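Local atomic coordinates of zinc transport transcriptional regulator (Lactococcus lactis subsp. lactis, PDB entry 5YHY), a protein that binds zinc and probably acts as a DNA-binding transcriptional regulator of the MarR family, with a winged helix-turn-helix. Residues K74-E79 with V93-T98; I43-A48 with K106-H111. The protein carries 1 engineered substitution. One frame throughout, in Å; residues are numbered along the deposited sequence.

Contact 1 of 2, residues K74-E79 with V93-T98; sequences KLQEQE and VLWSLT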
ATOM      1  N   LYS A  74      18.872 -14.230 -13.250  1.00 24.06           N
ATOM      2  CA  LYS A  74      17.576 -14.891 -13.143  1.00 25.63           C
ATOM      3  C   LYS A  74      16.834 -14.941 -14.476  1.00 25.07           C
ATOM      4  O   LYS A  74      16.250 -15.966 -14.825  1.00 25.00           O
ATOM      5  CB  LYS A  74      16.706 -14.209 -12.089  1.00 28.14           C
ATOM      6  CG  LYS A  74      15.365 -14.901 -11.872  1.00 33.82           C
ATOM      7  CD  LYS A  74      15.563 -16.318 -11.350  1.00 38.26           C
ATOM      8  CE  LYS A  74      14.244 -16.937 -10.912  1.00 43.04           C
ATOM      9  NZ  LYS A  74      14.441 -18.247 -10.235  1.00 47.63           N
ATOM     10  N   LEU A  75      16.842 -13.838 -15.221  1.00 21.45           N
ATOM     11  CA  LEU A  75      16.178 -13.815 -16.518  1.00 21.62           C
ATOM     12  C   LEU A  75      16.801 -14.809 -17.495  1.00 22.64           C
ATOM     13  O   LEU A  75      16.098 -15.461 -18.275  1.00 22.98           O
ATOM     14  CB  LEU A  75      16.212 -12.413 -17.121  1.00 21.50           C
ATOM     15  CG  LEU A  75      15.316 -11.404 -16.408  1.00 21.94           C
ATOM     16  CD1 LEU A  75      15.626 -10.013 -16.938  1.00 20.43           C
ATOM     17  CD2 LEU A  75      13.847 -11.759 -16.628  1.00 23.48           C
ATOM     18  N   GLN A  76      18.121 -14.914 -17.455  1.00 22.42           N
ATOM     19  CA  GLN A  76      18.823 -15.829 -18.345  1.00 21.44           C
ATOM     20  C   GLN A  76      18.513 -17.279 -17.974  1.00 25.04           C
ATOM     21  O   GLN A  76      18.299 -18.121 -18.851  1.00 25.41           O
ATOM     22  CB  GLN A  76      20.323 -15.549 -18.295  1.00 23.39           C
ATOM     23  CG  GLN A  76      21.163 -16.420 -19.212  1.00 24.00           C
ATOM     24  CD  GLN A  76      22.625 -16.059 -19.108  1.00 26.08           C
ATOM     25  OE1 GLN A  76      23.142 -15.874 -18.005  1.00 26.94           O
ATOM     26  NE2 GLN A  76      23.299 -15.929 -20.252  1.00 24.36           N
ATOM     27  N   GLU A  77      18.474 -17.563 -16.677  1.00 25.01           N
ATOM     28  CA  GLU A  77      18.104 -18.896 -16.181  1.00 27.59           C
ATOM     29  C   GLU A  77      16.715 -19.309 -16.658  1.00 29.58           C
ATOM     30  O   GLU A  77      16.484 -20.475 -17.006  1.00 30.55           O
ATOM     31  CB  GLU A  77      18.174 -18.943 -14.653  1.00 29.35           C
ATOM     32  CG  GLU A  77      19.590 -18.831 -14.114  1.00 33.90           C
ATOM     33  CD  GLU A  77      19.659 -18.683 -12.601  1.00 38.79           C
ATOM     34  OE1 GLU A  77      18.636 -18.325 -11.970  1.00 39.24           O
ATOM     35  OE2 GLU A  77      20.751 -18.918 -12.043  1.00 42.19           O
ATOM     36  N   GLN A  78      15.791 -18.351 -16.672  1.00 27.44           N
ATOM     37  CA  GLN A  78      14.432 -18.586 -17.150  1.00 28.10           C
ATOM     38  C   GLN A  78      14.328 -18.515 -18.675  1.00 26.08           C
ATOM     39  O   GLN A  78      13.232 -18.574 -19.236  1.00 28.60           O
ATOM     40  CB  GLN A  78      13.469 -17.579 -16.505  1.00 27.06           C
ATOM     41  CG  GLN A  78      13.395 -17.685 -14.989  1.00 32.00           C
ATOM     42  CD  GLN A  78      12.832 -19.018 -14.529  1.00 41.48           C
ATOM     43  OE1 GLN A  78      11.798 -19.469 -15.024  1.00 47.25           O
ATOM     44  NE2 GLN A  78      13.516 -19.659 -13.586  1.00 44.76           N
ATOM     45  N   GLU A  79      15.471 -18.372 -19.337  1.00 25.41           N
ATOM     46  CA  GLU A  79      15.538 -18.338 -20.795  1.00 23.71           C
ATOM     47  C   GLU A  79      14.682 -17.231 -21.406  1.00 26.77           C
ATOM     48  O   GLU A  79      14.083 -17.394 -22.473  1.00 26.14           O
ATOM     49  CB  GLU A  79      15.202 -19.719 -21.379  1.00 28.18           C
ATOM     50  CG  GLU A  79      16.194 -20.776 -20.925  1.00 29.86           C
ATOM     51  CD  GLU A  79      15.853 -22.170 -21.407  1.00 39.93           C
ATOM     52  OE1 GLU A  79      14.666 -22.436 -21.670  1.00 40.46           O
ATOM     53  OE2 GLU A  79      16.780 -22.996 -21.516  1.00 43.97           O
ATOM     54  N   VAL A  93      29.391  -7.395 -23.861  1.00 31.24           N
ATOM     55  CA  VAL A  93      28.235  -8.288 -23.900  1.00 27.12           C
ATOM     56  C   VAL A  93      26.949  -7.489 -24.080  1.00 26.30           C
ATOM     57  O   VAL A  93      26.734  -6.497 -23.387  1.00 24.92           O
ATOM     58  CB  VAL A  93      28.107  -9.092 -22.593  1.00 28.80           C
ATOM     59  CG1 VAL A  93      26.879  -9.992 -22.640  1.00 29.23           C
ATOM     60  CG2 VAL A  93      29.372  -9.912 -22.336  1.00 34.46           C
ATOM     61  N   LEU A  94      26.096  -7.938 -24.994  1.00 23.41           N
ATOM     62  CA  LEU A  94      24.784  -7.329 -25.206  1.00 24.22           C
ATOM     63  C   LEU A  94      23.689  -8.319 -24.841  1.00 26.08           C
ATOM     64  O   LEU A  94      23.867  -9.533 -24.986  1.00 24.76           O
ATOM     65  CB  LEU A  94      24.621  -6.929 -26.672  1.00 25.85           C
ATOM     66  CG  LEU A  94      25.596  -5.904 -27.245  1.00 31.06           C
ATOM     67  CD1 LEU A  94      25.565  -5.965 -28.763  1.00 34.18           C
ATOM     68  CD2 LEU A  94      25.243  -4.519 -26.749  1.00 27.95           C
ATOM     69  N   TRP A  95      22.555  -7.802 -24.378  1.00 21.14           N
ATOM     70  CA  TRP A  95      21.419  -8.640 -24.017  1.00 19.75           C
ATOM     71  C   TRP A  95      20.225  -8.352 -24.890  1.00 22.99           C
ATOM     72  O   TRP A  95      19.933  -7.188 -25.191  1.00 22.94           O
ATOM     73  CB  TRP A  95      21.041  -8.415 -22.552  1.00 19.38           C
ATOM     74  CG  TRP A  95      22.139  -8.822 -21.633  1.00 19.38           C
ATOM     75  CD1 TRP A  95      23.105  -8.023 -21.108  1.00 20.60           C
ATOM     76  CD2 TRP A  95      22.412 -10.147 -21.159  1.00 19.99           C
ATOM     77  NE1 TRP A  95      23.953  -8.761 -20.316  1.00 20.73           N
ATOM     78  CE2 TRP A  95      23.546 -10.069 -20.329  1.00 20.48           C
ATOM     79  CE3 TRP A  95      21.796 -11.389 -21.347  1.00 19.68           C
ATOM     80  CZ2 TRP A  95      24.088 -11.188 -19.695  1.00 22.39           C
ATOM     81  CZ3 TRP A  95      22.327 -12.491 -20.712  1.00 20.51           C
ATOM     82  CH2 TRP A  95      23.460 -12.385 -19.895  1.00 19.82           C
ATOM     83  N   SER A  96      19.536  -9.416 -25.291  1.00 21.43           N
ATOM     84  CA  SER A  96      18.296  -9.286 -26.046  1.00 21.18           C
ATOM     85  C   SER A  96      17.223 -10.236 -25.527  1.00 23.52           C
ATOM     86  O   SER A  96      17.518 -11.203 -24.819  1.00 21.60           O
ATOM     87  CB  SER A  96      18.553  -9.528 -27.533  1.00 28.78           C
ATOM     88  OG  SER A  96      19.103 -10.810 -27.731  1.00 32.87           O
ATOM     89  N   LEU A  97      15.969  -9.955 -25.875  1.00 22.80           N
ATOM     90  CA  LEU A  97      14.869 -10.830 -25.511  1.00 22.17           C
ATOM     91  C   LEU A  97      14.929 -12.127 -26.307  1.00 23.64           C
ATOM     92  O   LEU A  97      15.366 -12.135 -27.455  1.00 27.47           O
ATOM     93  CB  LEU A  97      13.531 -10.164 -25.824  1.00 25.41           C
ATOM     94  CG  LEU A  97      13.207  -8.871 -25.085  1.00 22.84           C
ATOM     95  CD1 LEU A  97      11.774  -8.485 -25.415  1.00 27.07           C
ATOM     96  CD2 LEU A  97      13.378  -9.082 -23.593  1.00 23.18           C
ATOM     97  N   THR A  98      14.481 -13.205 -25.684  1.00 24.06           N
ATOM     98  CA  THR A  98      14.142 -14.422 -26.418  1.00 23.35           C
ATOM     99  C   THR A  98      12.689 -14.294 -26.867  1.00 29.86           C
ATOM    100  O   THR A  98      11.950 -13.443 -26.367  1.00 26.70           O
ATOM    101  CB  THR A  98      14.296 -15.676 -25.550  1.00 23.86           C
ATOM    102  OG1 THR A  98      13.360 -15.640 -24.464  1.00 24.68           O
ATOM    103  CG2 THR A  98      15.726 -15.793 -25.008  1.00 24.70           C
TER
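The hydroxyl of Thr-98 donates to the backbone carbonyl of Glu-79, OG1 to O 2.8 Å. This bond ties the end of a helix to the end of a wing strand in the winged helix-turn-helix of a MarR-family protein. Helix 65-77 closes in a Schellman motif. Glu-79 is its C-prime residue, with positive phi. Leu-80 N bonds to Leu-75 O, and Glu-79 N bonds to Gln-76 O at 2.9 Å. The turn leads into strand 81-85, which pairs antiparallel with strand 93-97. Thr-98 also pairs with Leu-80 through the backbone. The hydroxyl of Thr-98 stands somewhat out of the carbonyl plane of Glu-79, with a C=O...OG1 angle of 132°. A valine in place of Thr-98 would probably leave the Glu-79 carbonyl without this donor and weaken the tie between helix end and strand end. The second touch is Gln-76 against Trp-95. Gln-76 is extended, with CG anti to the backbone N (chi1 -179°), and its amide reaches the indole edge. The two planes are 74° apart. NE1 of Trp-95 is hydrogen-bonded to OD1 of Asn-54. At the far rim of the ring, Gln-76 NE2 lies 3.6 Å from Trp-95 CH2.

Contact 2 of 2, residues I43-A48 with K106-H111; sequences ILMLLA and KEHATH. With ZN (zinc ion), chain B.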
ATOM      1  N   ILE A  43      13.780  -4.765 -17.024  1.00 18.78           N
ATOM      2  CA  ILE A  43      14.835  -5.107 -17.963  1.00 20.40           C
ATOM      3  C   ILE A  43      14.223  -5.621 -19.262  1.00 18.33           C
ATOM      4  O   ILE A  43      14.637  -5.225 -20.349  1.00 18.94           O
ATOM      5  CB  ILE A  43      15.807  -6.132 -17.365  1.00 17.74           C
ATOM      6  CG1 ILE A  43      16.637  -5.450 -16.263  1.00 20.45           C
ATOM      7  CG2 ILE A  43      16.719  -6.717 -18.462  1.00 19.40           C
ATOM      8  CD1 ILE A  43      17.652  -6.356 -15.617  1.00 23.00           C
ATOM      9  N   LEU A  44      13.208  -6.469 -19.151  1.00 20.13           N
ATOM     10  CA  LEU A  44      12.576  -7.002 -20.354  1.00 20.65           C
ATOM     11  C   LEU A  44      11.950  -5.890 -21.193  1.00 18.86           C
ATOM     12  O   LEU A  44      12.093  -5.880 -22.413  1.00 19.84           O
ATOM     13  CB  LEU A  44      11.544  -8.072 -20.013  1.00 21.24           C
ATOM     14  CG  LEU A  44      12.069  -9.338 -19.345  1.00 18.53           C
ATOM     15  CD1 LEU A  44      10.904 -10.288 -19.165  1.00 20.69           C
ATOM     16  CD2 LEU A  44      13.162 -10.002 -20.174  1.00 19.62           C
ATOM     17  N   MET A  45      11.299  -4.927 -20.537  1.00 21.15           N
ATOM     18  CA  MET A  45      10.755  -3.780 -21.259  1.00 20.96           C
ATOM     19  C   MET A  45      11.830  -2.983 -21.966  1.00 18.93           C
ATOM     20  O   MET A  45      11.636  -2.518 -23.083  1.00 22.57           O
ATOM     21  CB  MET A  45       9.970  -2.849 -20.323  1.00 19.55           C
ATOM     22  CG  MET A  45       8.601  -3.369 -19.962  1.00 20.82           C
ATOM     23  SD  MET A  45       7.674  -2.248 -18.884  1.00 23.27           S
ATOM     24  CE  MET A  45       7.663  -0.748 -19.850  1.00 25.17           C
ATOM     25  N   LEU A  46      12.967  -2.800 -21.302  1.00 18.23           N
ATOM     26  CA  LEU A  46      14.058  -2.059 -21.896  1.00 18.87           C
ATOM     27  C   LEU A  46      14.598  -2.795 -23.135  1.00 20.58           C
ATOM     28  O   LEU A  46      14.827  -2.187 -24.180  1.00 22.68           O
ATOM     29  CB  LEU A  46      15.159  -1.823 -20.856  1.00 19.56           C
ATOM     30  CG  LEU A  46      16.388  -1.075 -21.348  1.00 23.46           C
ATOM     31  CD1 LEU A  46      16.006   0.268 -21.955  1.00 31.53           C
ATOM     32  CD2 LEU A  46      17.396  -0.892 -20.209  1.00 24.82           C
ATOM     33  N   LEU A  47      14.771  -4.108 -23.017  1.00 19.93           N
ATOM     34  CA  LEU A  47      15.344  -4.894 -24.109  1.00 20.20           C
ATOM     35  C   LEU A  47      14.399  -5.002 -25.304  1.00 23.97           C
ATOM     36  O   LEU A  47      14.850  -5.174 -26.438  1.00 25.14           O
ATOM     37  CB  LEU A  47      15.767  -6.282 -23.620  1.00 20.27           C
ATOM     38  CG  LEU A  47      16.863  -6.257 -22.554  1.00 22.26           C
ATOM     39  CD1 LEU A  47      17.252  -7.695 -22.222  1.00 23.52           C
ATOM     40  CD2 LEU A  47      18.074  -5.460 -23.024  1.00 22.44           C
ATOM     41  N   ALA A  48      13.097  -4.895 -25.050  1.00 25.65           N
ATOM     42  CA  ALA A  48      12.108  -4.883 -26.130  1.00 27.57           C
ATOM     43  C   ALA A  48      12.319  -3.655 -27.010  1.00 27.84           C
ATOM     44  O   ALA A  48      12.025  -3.664 -28.206  1.00 32.71           O
ATOM     45  CB  ALA A  48      10.693  -4.888 -25.555  1.00 27.36           C
ATOM     46  N   LYS A 106       5.655  -7.168 -23.517  1.00 24.64           N
ATOM     47  CA  LYS A 106       4.530  -6.434 -24.077  1.00 26.46           C
ATOM     48  C   LYS A 106       3.433  -6.289 -23.035  1.00 24.32           C
ATOM     49  O   LYS A 106       2.849  -5.211 -22.899  1.00 25.66           O
ATOM     50  CB  LYS A 106       3.982  -7.135 -25.326  1.00 26.03           C
ATOM     51  CG  LYS A 106       2.829  -6.391 -25.984  1.00 34.29           C
ATOM     52  CD  LYS A 106       2.178  -7.240 -27.072  1.00 39.01           C
ATOM     53  CE  LYS A 106       0.850  -6.644 -27.524  1.00 46.66           C
ATOM     54  NZ  LYS A 106       0.102  -7.588 -28.401  1.00 50.34           N
ATOM     55  N   GLU A 107       3.166  -7.364 -22.294  1.00 22.40           N
ATOM     56  CA  GLU A 107       2.126  -7.339 -21.269  1.00 25.71           C
ATOM     57  C   GLU A 107       2.469  -6.349 -20.174  1.00 25.63           C
ATOM     58  O   GLU A 107       1.620  -5.568 -19.748  1.00 23.97           O
ATOM     59  CB  GLU A 107       1.905  -8.714 -20.643  1.00 28.52           C
ATOM     60  CG  GLU A 107       0.846  -8.706 -19.546  1.00 34.52           C
ATOM     61  CD  GLU A 107       0.629 -10.066 -18.901  1.00 44.10           C
ATOM     62  OE1 GLU A 107       0.974 -11.093 -19.523  1.00 49.03           O
ATOM     63  OE2 GLU A 107       0.105 -10.103 -17.765  1.00 51.31           O
ATOM     64  N   HIS A 108       3.710  -6.387 -19.701  1.00 24.19           N
ATOM     65  CA  HIS A 108       4.072  -5.470 -18.628  1.00 23.14           C
ATOM     66  C   HIS A 108       4.023  -4.018 -19.080  1.00 22.65           C
ATOM     67  O   HIS A 108       3.593  -3.144 -18.321  1.00 22.43           O
ATOM     68  CB  HIS A 108       5.446  -5.792 -18.045  1.00 24.23           C
ATOM     69  CG  HIS A 108       5.650  -5.222 -16.678  1.00 22.59           C
ATOM     70  ND1 HIS A 108       5.049  -5.754 -15.560  1.00 21.28           N
ATOM     71  CD2 HIS A 108       6.363  -4.149 -16.254  1.00 21.89           C
ATOM     72  CE1 HIS A 108       5.402  -5.051 -14.496  1.00 23.98           C
ATOM     73  NE2 HIS A 108       6.181  -4.062 -14.896  1.00 22.05           N
ATOM     74  N   ALA A 109       4.477  -3.754 -20.301  1.00 21.73           N
ATOM     75  CA  ALA A 109       4.424  -2.411 -20.846  1.00 23.05           C
ATOM     76  C   ALA A 109       2.970  -1.952 -20.888  1.00 25.56           C
ATOM     77  O   ALA A 109       2.655  -0.817 -20.536  1.00 25.31           O
ATOM     78  CB  ALA A 109       5.041  -2.369 -22.230  1.00 27.42           C
ATOM     79  N   THR A 110       2.085  -2.846 -21.307  1.00 23.68           N
ATOM     80  CA  THR A 110       0.669  -2.500 -21.366  1.00 26.65           C
ATOM     81  C   THR A 110       0.120  -2.126 -19.988  1.00 24.14           C
ATOM     82  O   THR A 110      -0.653  -1.162 -19.858  1.00 24.11           O
ATOM     83  CB  THR A 110      -0.162  -3.633 -21.976  1.00 26.16           C
ATOM     84  OG1 THR A 110       0.261  -3.840 -23.328  1.00 28.24           O
ATOM     85  CG2 THR A 110      -1.631  -3.271 -21.976  1.00 27.66           C
ATOM     86  N   HIS A 111       0.508  -2.876 -18.962  1.00 21.92           N
ATOM     87  CA  HIS A 111       0.047  -2.578 -17.610  1.00 23.14           C
ATOM     88  C   HIS A 111       0.476  -1.182 -17.170  1.00 22.46           C
ATOM     89  O   HIS A 111      -0.321  -0.429 -16.610  1.00 21.41           O
ATOM     90  CB  HIS A 111       0.553  -3.609 -16.605  1.00 23.55           C
ATOM     91  CG  HIS A 111       0.005  -4.982 -16.823  1.00 26.26           C
ATOM     92  ND1 HIS A 111      -1.266  -5.206 -17.304  1.00 27.13           N
ATOM     93  CD2 HIS A 111       0.555  -6.204 -16.625  1.00 30.74           C
ATOM     94  CE1 HIS A 111      -1.472  -6.509 -17.404  1.00 33.47           C
ATOM     95  NE2 HIS A 111      -0.383  -7.135 -16.995  1.00 33.64           N
TER
HETATM   96 ZN    ZN B 201       6.696  -2.461 -13.756  1.00 22.57          ZN
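Met-45 meets His-108 in a sulfur-aromatic contact. Its SD lies 3.5 Å from His-108 CD2 and approaches in the ring plane. The direction from the ring centroid to SD is 85° off the ring normal, so the sulfur sits at the edge and not over a face. The two side chains cross at about a right angle. Met-45 is straight as far as SD and then bends at chi3 (57°), which turns the methyl toward Ala-109.

The apolar contact is made by that methyl. Met-45 CE is 3.8 Å from Ala-109 CA and 3.9 Å from Ala-109 CB. Met-45 and Ala-109 are also the pair whose CA atoms are nearest across the two segments. The contact joins two helices of the MarR winged helix-turn-helix fold, helix 38-49 and the long helix 102-123 that comes after the wing strands.

His-108 NE2 binds the zinc ion at 2.0 Å, and Glu-24, His-42 and His-112 complete the site. His-42 lies on the same helix as Met-45, so the zinc also bridges the two helices.

One side-chain hydrogen bond runs within helix 102-123. His-111 NE2 donates to Glu-107 OE2 at 3.1 Å, with an N-H...O angle of 156°. OE2 of Glu-107 accepts through its anti lone pair. Glu-107 and His-111 are zinc ligands in another structure of this protein. In this chain those zinc sites are not occupied.

Both contacts are partly buried, but the centre of contact 1 is about 19 Å from the centre of the chain, that of contact 2 about 9 Å. Contact 1 is nested within the loop closed by contact 2. Contact 1 joins a helix end to the wing and lies away from the annotated sites. Contact 2 joins two helices beside the zinc site. Their chemistry differs accordingly: a hydroxyl-to-carbonyl bond and an amide at an indole edge in the first, sulfur, methyl and metal in the second. They share no element directly, yet they touch. Leu-97 of strand 93-97 packs on Leu-44, Leu-47 and Ala-48, with Leu-97 CD2 3.5 Å from Leu-44 CD2.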